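Local coordinates for protein SYE1 (Shewanella oneidensis, PDB 4AWT) that binds FMN and, as in its flavin oxidoreductase family, probably uses NADH or NADPH to reduce carbon-carbon double bonds, at residues Pro63-Thr71 with Trp102-Ile113. The protein carries 1 engineered substitution. Residues are numbered along the deposited sequence; the frame is centred on the assembly and turned at random. Where two conformers were deposited one is given.
Sequences PTAKGYAWT and WHVGRVTHPDNI. With BOG (octyl beta-D-glucopyranoside), chain D.
With CG swung anti to the backbone N (chi1 -166°), His103 lays its imidazole flat under Ala65, whose CA sits 3.6 Å from the ring centroid, over its centre: a CH-pi contact. These two loops follow the second and third strands of the TIM barrel, on the side where FMN binds. Ala65 is small enough to let the backbones approach, and Val104 N donates to Ala65 O at 3.0 Å. The imidazole has both nitrogens engaged: ND1 accepts the N-H of Gly105 in the ring plane, and NE2 reaches Thr64 OG1 through a shared water. A leucine in its place would probably leave Gly105 N without its acceptor and break the water link to Thr64.

A chi1 of -168° turns OG1 of Thr108 away from its own backbone nitrogen, and it donates to Lys66 O at 2.7 Å, in the carbonyl plane and on a lone pair. Gly67 suits its place because a CB there would clash with Val104 CG1 and Val107 O. The extended Lys66 chain runs past Asn112 O, which a water joins to NZ, while NZ itself forms a salt bridge with Asp35. Asn112 ND2 bonds only weakly to Gly67 O but also donates to Phe132 O of strand 130-133, a residue that 63-71 reaches through the backbone of Ala69.

Trp102, whose side chain comes within about 4 Å of FMN, has its six-membered ring tilted only 16° from the Tyr68 ring, yet offset so far that little of one covers the other; Tyr68 OH bonds to Tyr186. Octyl glucoside settles against this aromatic pair, its O2 over one face of the Tyr68 ring, 3.8 Å from Tyr68 CE2.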
ATOM      1  N   PRO A  63     -15.648   7.684  -0.131  1.00  8.17           N
ATOM      2  CA  PRO A  63     -16.562   6.549  -0.094  1.00  8.83           C
ATOM      3  C   PRO A  63     -16.467   5.611  -1.274  1.00  8.78           C
ATOM      4  O   PRO A  63     -16.738   4.417  -1.134  1.00 11.32           O
ATOM      5  CB  PRO A  63     -17.945   7.229  -0.011  1.00 11.06           C
ATOM      6  CG  PRO A  63     -17.666   8.531   0.674  1.00 11.38           C
ATOM      7  CD  PRO A  63     -16.319   8.961   0.146  1.00  9.91           C
ATOM      8  N   THR A  64     -16.151   6.131  -2.469  1.00  7.92           N
ATOM      9  CA  THR A  64     -16.139   5.321  -3.673  1.00  8.30           C
ATOM     10  C   THR A  64     -14.759   4.773  -4.034  1.00  7.46           C
ATOM     11  O   THR A  64     -14.592   4.126  -5.035  1.00  8.53           O
ATOM     12  CB  THR A  64     -16.739   6.074  -4.882  1.00  9.61           C
ATOM     13  OG1 THR A  64     -16.046   7.279  -5.094  1.00  9.92           O
ATOM     14  CG2 THR A  64     -18.213   6.385  -4.646  1.00 12.06           C
ATOM     15  N   ALA A  65     -13.810   4.978  -3.094  1.00  6.81           N
ATOM     16  CA  ALA A  65     -12.445   4.503  -3.224  1.00  6.17           C
ATOM     17  C   ALA A  65     -12.222   3.124  -2.536  1.00  6.28           C
ATOM     18  O   ALA A  65     -11.136   2.569  -2.654  1.00  6.48           O
ATOM     19  CB  ALA A  65     -11.513   5.502  -2.646  1.00  6.29           C
ATOM     20  N   LYS A  66     -13.216   2.640  -1.820  1.00  6.50           N
ATOM     21  CA  LYS A  66     -13.172   1.431  -0.997  1.00  6.40           C
ATOM     22  C   LYS A  66     -13.415   0.181  -1.814  1.00  6.76           C
ATOM     23  O   LYS A  66     -14.326   0.169  -2.670  1.00  7.55           O
ATOM     24  CB  LYS A  66     -14.244   1.570   0.069  1.00  7.19           C
ATOM     25  CG  LYS A  66     -14.366   0.462   1.073  1.00  7.66           C
ATOM     26  CD  LYS A  66     -15.494   0.758   2.066  1.00  8.13           C
ATOM     27  CE  LYS A  66     -15.875  -0.368   2.973  1.00 10.79           C
ATOM     28  NZ  LYS A  66     -16.978   0.086   3.860  1.00 10.40           N
ATOM     29  N   GLY A  67     -12.637  -0.875  -1.538  1.00  6.57           N
ATOM     30  CA  GLY A  67     -12.754  -2.145  -2.201  1.00  6.88           C
ATOM     31  C   GLY A  67     -13.256  -3.312  -1.403  1.00  7.23           C
ATOM     32  O   GLY A  67     -13.705  -4.294  -1.981  1.00  8.45           O
ATOM     33  N   TYR A  68     -13.110  -3.231  -0.074  1.00  7.08           N
ATOM     34  CA  TYR A  68     -13.281  -4.354   0.818  1.00  7.27           C
ATOM     35  C   TYR A  68     -14.038  -3.900   2.029  1.00  7.39           C
ATOM     36  O   TYR A  68     -13.848  -2.786   2.513  1.00  7.37           O
ATOM     37  CB  TYR A  68     -11.913  -4.960   1.223  1.00  7.95           C
ATOM     38  CG  TYR A  68     -11.091  -5.345   0.021  1.00  7.30           C
ATOM     39  CD1 TYR A  68     -10.282  -4.385  -0.603  1.00  7.82           C
ATOM     40  CD2 TYR A  68     -11.109  -6.620  -0.505  1.00  8.05           C
ATOM     41  CE1 TYR A  68      -9.559  -4.681  -1.736  1.00  7.65           C
ATOM     42  CE2 TYR A  68     -10.353  -6.937  -1.620  1.00  7.82           C
ATOM     43  CZ  TYR A  68      -9.597  -5.955  -2.253  1.00  7.20           C
ATOM     44  OH  TYR A  68      -8.852  -6.200  -3.363  1.00  8.16           O
ATOM     45  N   ALA A  69     -14.850  -4.809   2.599  1.00  8.35           N
ATOM     46  CA  ALA A  69     -15.606  -4.448   3.778  1.00  8.29           C
ATOM     47  C   ALA A  69     -14.664  -4.045   4.916  1.00  7.39           C
ATOM     48  O   ALA A  69     -13.617  -4.627   5.144  1.00  7.68           O
ATOM     49  CB  ALA A  69     -16.456  -5.614   4.240  1.00 11.09           C
ATOM     50  N   TRP A  70     -15.111  -3.041   5.665  1.00  7.50           N
ATOM     51  CA  TRP A  70     -14.575  -2.714   6.992  1.00  7.44           C
ATOM     52  C   TRP A  70     -13.140  -2.187   6.937  1.00  6.55           C
ATOM     53  O   TRP A  70     -12.436  -2.240   7.955  1.00  7.18           O
ATOM     54  CB  TRP A  70     -14.680  -3.863   8.009  1.00  8.52           C
ATOM     55  CG  TRP A  70     -15.996  -4.599   7.953  1.00  9.74           C
ATOM     56  CD1 TRP A  70     -17.256  -4.032   8.035  1.00 11.48           C
ATOM     57  CD2 TRP A  70     -16.169  -5.996   7.784  1.00 10.36           C
ATOM     58  NE1 TRP A  70     -18.191  -5.020   7.949  1.00 12.64           N
ATOM     59  CE2 TRP A  70     -17.555  -6.242   7.780  1.00 12.05           C
ATOM     60  CE3 TRP A  70     -15.282  -7.051   7.629  1.00 13.38           C
ATOM     61  CZ2 TRP A  70     -18.045  -7.523   7.628  1.00 16.02           C
ATOM     62  CZ3 TRP A  70     -15.762  -8.321   7.478  1.00 17.35           C
ATOM     63  CH2 TRP A  70     -17.141  -8.552   7.475  1.00 16.19           C
ATOM     64  N   THR A  71     -12.687  -1.662   5.805  1.00  6.53           N
ATOM     65  CA  THR A  71     -11.396  -1.004   5.772  1.00  6.32           C
ATOM     66  C   THR A  71     -11.529   0.412   6.280  1.00  6.14           C
ATOM     67  O   THR A  71     -12.570   1.084   6.084  1.00  6.99           O
ATOM     68  CB  THR A  71     -10.756  -1.061   4.374  1.00  6.11           C
ATOM     69  OG1 THR A  71     -11.565  -0.343   3.413  1.00  6.52           O
ATOM     70  CG2 THR A  71     -10.650  -2.480   3.883  1.00  6.27           C
ATOM     71  N   TRP A 102      -5.519   5.027  -0.513  1.00  5.17           N
ATOM     72  CA  TRP A 102      -6.051   3.977  -1.374  1.00  5.13           C
ATOM     73  C   TRP A 102      -7.233   4.470  -2.216  1.00  5.23           C
ATOM     74  O   TRP A 102      -8.197   5.026  -1.686  1.00  5.72           O
ATOM     75  CB  TRP A 102      -6.532   2.796  -0.537  1.00  5.86           C
ATOM     76  CG  TRP A 102      -6.499   1.461  -1.194  1.00  5.53           C
ATOM     77  CD1 TRP A 102      -6.012   1.076  -2.406  1.00  5.75           C
ATOM     78  CD2 TRP A 102      -6.950   0.270  -0.546  1.00  5.86           C
ATOM     79  NE1 TRP A 102      -6.128  -0.288  -2.545  1.00  6.06           N
ATOM     80  CE2 TRP A 102      -6.676  -0.800  -1.413  1.00  6.19           C
ATOM     81  CE3 TRP A 102      -7.526   0.012   0.704  1.00  6.24           C
ATOM     82  CZ2 TRP A 102      -6.962  -2.118  -1.050  1.00  7.59           C
ATOM     83  CZ3 TRP A 102      -7.786  -1.300   1.039  1.00  7.28           C
ATOM     84  CH2 TRP A 102      -7.516  -2.314   0.195  1.00  8.03           C
ATOM     85  N   HIS A 103      -7.187   4.138  -3.503  1.00  5.29           N
ATOM     86  CA  HIS A 103      -8.378   4.124  -4.360  1.00  5.56           C
ATOM     87  C   HIS A 103      -8.287   2.845  -5.167  1.00  5.42           C
ATOM     88  O   HIS A 103      -7.339   2.631  -5.921  1.00  5.82           O
ATOM     89  CB  HIS A 103      -8.487   5.340  -5.279  1.00  5.58           C
ATOM     90  CG  HIS A 103      -9.851   5.495  -5.897  1.00  5.71           C
ATOM     91  ND1 HIS A 103     -10.501   4.516  -6.506  1.00  6.06           N
ATOM     92  CD2 HIS A 103     -10.636   6.597  -5.875  1.00  6.49           C
ATOM     93  CE1 HIS A 103     -11.664   4.983  -6.901  1.00  6.40           C
ATOM     94  NE2 HIS A 103     -11.784   6.252  -6.536  1.00  6.56           N
ATOM     95  N   VAL A 104      -9.282   1.972  -4.989  1.00  5.58           N
ATOM     96  CA  VAL A 104      -9.275   0.673  -5.619  1.00  5.84           C
ATOM     97  C   VAL A 104      -9.729   0.662  -7.066  1.00  5.71           C
ATOM     98  O   VAL A 104      -9.554  -0.356  -7.757  1.00  6.06           O
ATOM     99  CB  VAL A 104     -10.134  -0.324  -4.828  1.00  6.28           C
ATOM    100  CG1 VAL A 104      -9.611  -0.482  -3.405  1.00  6.48           C
ATOM    101  CG2 VAL A 104     -11.614   0.076  -4.879  1.00  6.06           C
ATOM    102  N   GLY A 105     -10.342   1.705  -7.556  1.00  6.08           N
ATOM    103  CA  GLY A 105     -10.891   1.751  -8.895  1.00  6.07           C
ATOM    104  C   GLY A 105     -11.866   0.645  -9.072  1.00  6.25           C
ATOM    105  O   GLY A 105     -12.822   0.467  -8.304  1.00  6.84           O
ATOM    106  N   ARG A 106     -11.650  -0.187 -10.113  1.00  6.32           N
ATOM    107  CA  ARG A 106     -12.585  -1.230 -10.468  1.00  6.56           C
ATOM    108  C   ARG A 106     -12.541  -2.447  -9.582  1.00  6.85           C
ATOM    109  O   ARG A 106     -13.374  -3.353  -9.746  1.00  7.61           O
ATOM    110  CB  ARG A 106     -12.337  -1.697 -11.917  1.00  6.66           C
ATOM    111  CG  ARG A 106     -11.070  -2.514 -12.059  1.00  6.91           C
ATOM    112  CD  ARG A 106     -10.736  -2.740 -13.519  1.00  7.70           C
ATOM    113  NE  ARG A 106      -9.484  -3.452 -13.641  1.00  7.82           N
ATOM    114  CZ  ARG A 106      -8.981  -3.883 -14.769  1.00  8.63           C
ATOM    115  NH1 ARG A 106      -9.577  -3.664 -15.925  1.00 10.36           N
ATOM    116  NH2 ARG A 106      -7.801  -4.532 -14.733  1.00  9.60           N
ATOM    117  N   VAL A 107     -11.582  -2.528  -8.645  1.00  6.62           N
ATOM    118  CA  VAL A 107     -11.471  -3.718  -7.785  1.00  6.87           C
ATOM    119  C   VAL A 107     -12.319  -3.490  -6.546  1.00  7.06           C
ATOM    120  O   VAL A 107     -11.842  -3.183  -5.462  1.00  7.34           O
ATOM    121  CB  VAL A 107     -10.014  -4.046  -7.484  1.00  7.14           C
ATOM    122  CG1 VAL A 107      -9.944  -5.313  -6.664  1.00  7.88           C
ATOM    123  CG2 VAL A 107      -9.196  -4.176  -8.750  1.00  7.93           C
ATOM    124  N   THR A 108     -13.630  -3.588  -6.753  1.00  7.64           N
ATOM    125  CA  THR A 108     -14.624  -3.378  -5.721  1.00  7.70           C
ATOM    126  C   THR A 108     -15.948  -3.944  -6.228  1.00  8.88           C
ATOM    127  O   THR A 108     -16.077  -4.519  -7.300  1.00 10.28           O
ATOM    128  CB  THR A 108     -14.699  -1.915  -5.316  1.00  7.51           C
ATOM    129  OG1 THR A 108     -15.479  -1.836  -4.121  1.00  8.34           O
ATOM    130  CG2 THR A 108     -15.280  -1.023  -6.403  1.00  8.72           C
ATOM    131  N   HIS A 109     -16.933  -3.790  -5.374  1.00  9.23           N
ATOM    132  CA  HIS A 109     -18.304  -4.203  -5.618  1.00  9.49           C
ATOM    133  C   HIS A 109     -19.184  -3.051  -5.172  1.00  8.78           C
ATOM    134  O   HIS A 109     -18.845  -2.416  -4.162  1.00  9.10           O
ATOM    135  CB  HIS A 109     -18.610  -5.471  -4.833  1.00 11.07           C
ATOM    136  CG  HIS A 109     -19.920  -6.038  -5.102  1.00 11.14           C
ATOM    137  ND1 HIS A 109     -21.044  -5.646  -4.543  1.00 12.28           N
ATOM    138  CD2 HIS A 109     -20.308  -7.060  -5.892  1.00 13.30           C
ATOM    139  CE1 HIS A 109     -22.105  -6.262  -4.956  1.00 15.08           C
ATOM    140  NE2 HIS A 109     -21.679  -7.196  -5.803  1.00 16.24           N
ATOM    141  N   PRO A 110     -20.299  -2.781  -5.834  1.00  9.51           N
ATOM    142  CA  PRO A 110     -21.202  -1.710  -5.404  0.58  9.22           C
ATOM    143  C   PRO A 110     -21.545  -1.715  -3.932  1.00  9.51           C
ATOM    144  O   PRO A 110     -21.749  -0.645  -3.333  1.00 10.51           O
ATOM    145  CB  PRO A 110     -22.445  -1.919  -6.327  0.58 11.51           C
ATOM    146  CG  PRO A 110     -21.762  -2.406  -7.573  0.58 11.04           C
ATOM    147  CD  PRO A 110     -20.757  -3.415  -7.088  0.58 10.23           C
ATOM    148  N   ASP A 111     -21.690  -2.784  -3.290  1.00 10.72           N
ATOM    149  CA  ASP A 111     -22.012  -2.934  -1.894  1.00 11.59           C
ATOM    150  C   ASP A 111     -20.965  -2.217  -1.033  1.00 11.31           C
ATOM    151  O   ASP A 111     -21.313  -1.823   0.073  1.00 13.19           O
ATOM    152  CB  ASP A 111     -22.120  -4.365  -1.445  1.00 13.10           C
ATOM    153  CG  ASP A 111     -23.278  -5.129  -1.900  1.00 14.42           C
ATOM    154  OD1 ASP A 111     -24.157  -4.570  -2.601  1.00 16.12           O
ATOM    155  OD2 ASP A 111     -23.406  -6.357  -1.550  1.00 23.54           O
ATOM    156  N   ASN A 112     -19.741  -2.066  -1.482  1.00  9.81           N
ATOM    157  CA  ASN A 112     -18.730  -1.375  -0.707  1.00  9.67           C
ATOM    158  C   ASN A 112     -18.625   0.086  -0.985  1.00  9.24           C
ATOM    159  O   ASN A 112     -17.892   0.774  -0.290  1.00 10.64           O
ATOM    160  CB  ASN A 112     -17.374  -2.057  -0.972  1.00  9.00           C
ATOM    161  CG  ASN A 112     -17.257  -3.419  -0.382  1.00 10.10           C
ATOM    162  OD1 ASN A 112     -17.895  -3.703   0.638  1.00 12.77           O
ATOM    163  ND2 ASN A 112     -16.431  -4.280  -0.937  1.00 10.53           N
ATOM    164  N   ILE A 113     -19.342   0.582  -2.004  1.00  9.72           N
ATOM    165  CA  ILE A 113     -19.238   1.953  -2.434  1.00  9.35           C
ATOM    166  C   ILE A 113     -20.623   2.584  -2.610  1.00 10.75           C
ATOM    167  O   ILE A 113     -20.919   3.312  -3.535  1.00 10.87           O
ATOM    168  CB  ILE A 113     -18.363   2.117  -3.681  1.00  8.86           C
ATOM    169  CG1 ILE A 113     -18.848   1.308  -4.887  1.00  8.46           C
ATOM    170  CG2 ILE A 113     -16.899   1.745  -3.352  1.00  9.14           C
ATOM    171  CD1 ILE A 113     -18.157   1.674  -6.171  1.00  9.24           C
TER
HETATM  172  C1  BOG D 502      -6.765  -8.913  -0.680  0.51 11.00           C
HETATM  173  O1  BOG D 502      -6.969 -10.213  -0.197  0.51 11.58           O
HETATM  174  C2  BOG D 502      -6.691  -7.901   0.420  0.51 11.22           C
HETATM  175  O2  BOG D 502      -7.917  -7.789   1.109  0.51 12.62           O
HETATM  176  C3  BOG D 502      -6.354  -6.493  -0.097  0.51 10.34           C
HETATM  177  O3  BOG D 502      -6.068  -5.635   0.972  0.51 11.87           O
HETATM  178  C4  BOG D 502      -5.068  -6.597  -0.928  0.51  9.40           C
HETATM  179  O4  BOG D 502      -4.790  -5.350  -1.471  0.51 10.28           O
HETATM  180  C5  BOG D 502      -5.165  -7.666  -2.010  0.51  9.95           C
HETATM  181  O5  BOG D 502      -5.457  -8.880  -1.345  0.51  8.52           O
HETATM  182  C6  BOG D 502      -3.886  -7.797  -2.796  0.51  9.65           C
HETATM  183  O6  BOG D 502      -4.155  -8.750  -3.809  0.51  8.16           O
HETATM  184  C1' BOG D 502      -7.593 -11.089  -1.105  0.51 15.15           C
HETATM  185  C2' BOG D 502      -7.981 -12.448  -0.530  0.51 23.21           C
HETATM  186  C3' BOG D 502      -6.900 -13.109   0.269  0.51 30.21           C
HETATM  187  C4' BOG D 502      -6.959 -14.597   0.592  0.51 33.03           C
HETATM  188  C5' BOG D 502      -6.964 -14.741   2.117  0.51 33.45           C
HETATM  189  C6' BOG D 502      -8.323 -15.247   2.606  0.51 31.53           C
HETATM  190  C7' BOG D 502      -8.323 -15.358   4.141  0.51 28.70           C
HETATM  191  C8' BOG D 502      -9.419 -16.358   4.489  0.51 33.30           C
HETATM  192  O   HOH W   1     -17.530   3.587   1.445  1.00 14.96           O
HETATM  193  O   HOH W   2     -14.418   2.770  -7.681  1.00  9.23           O
HETATM  194  O   HOH W   3     -13.908   8.109  -6.577  1.00  9.71           O
HETATM  195  O   HOH W   4     -19.086   1.441   2.506  1.00 18.18           O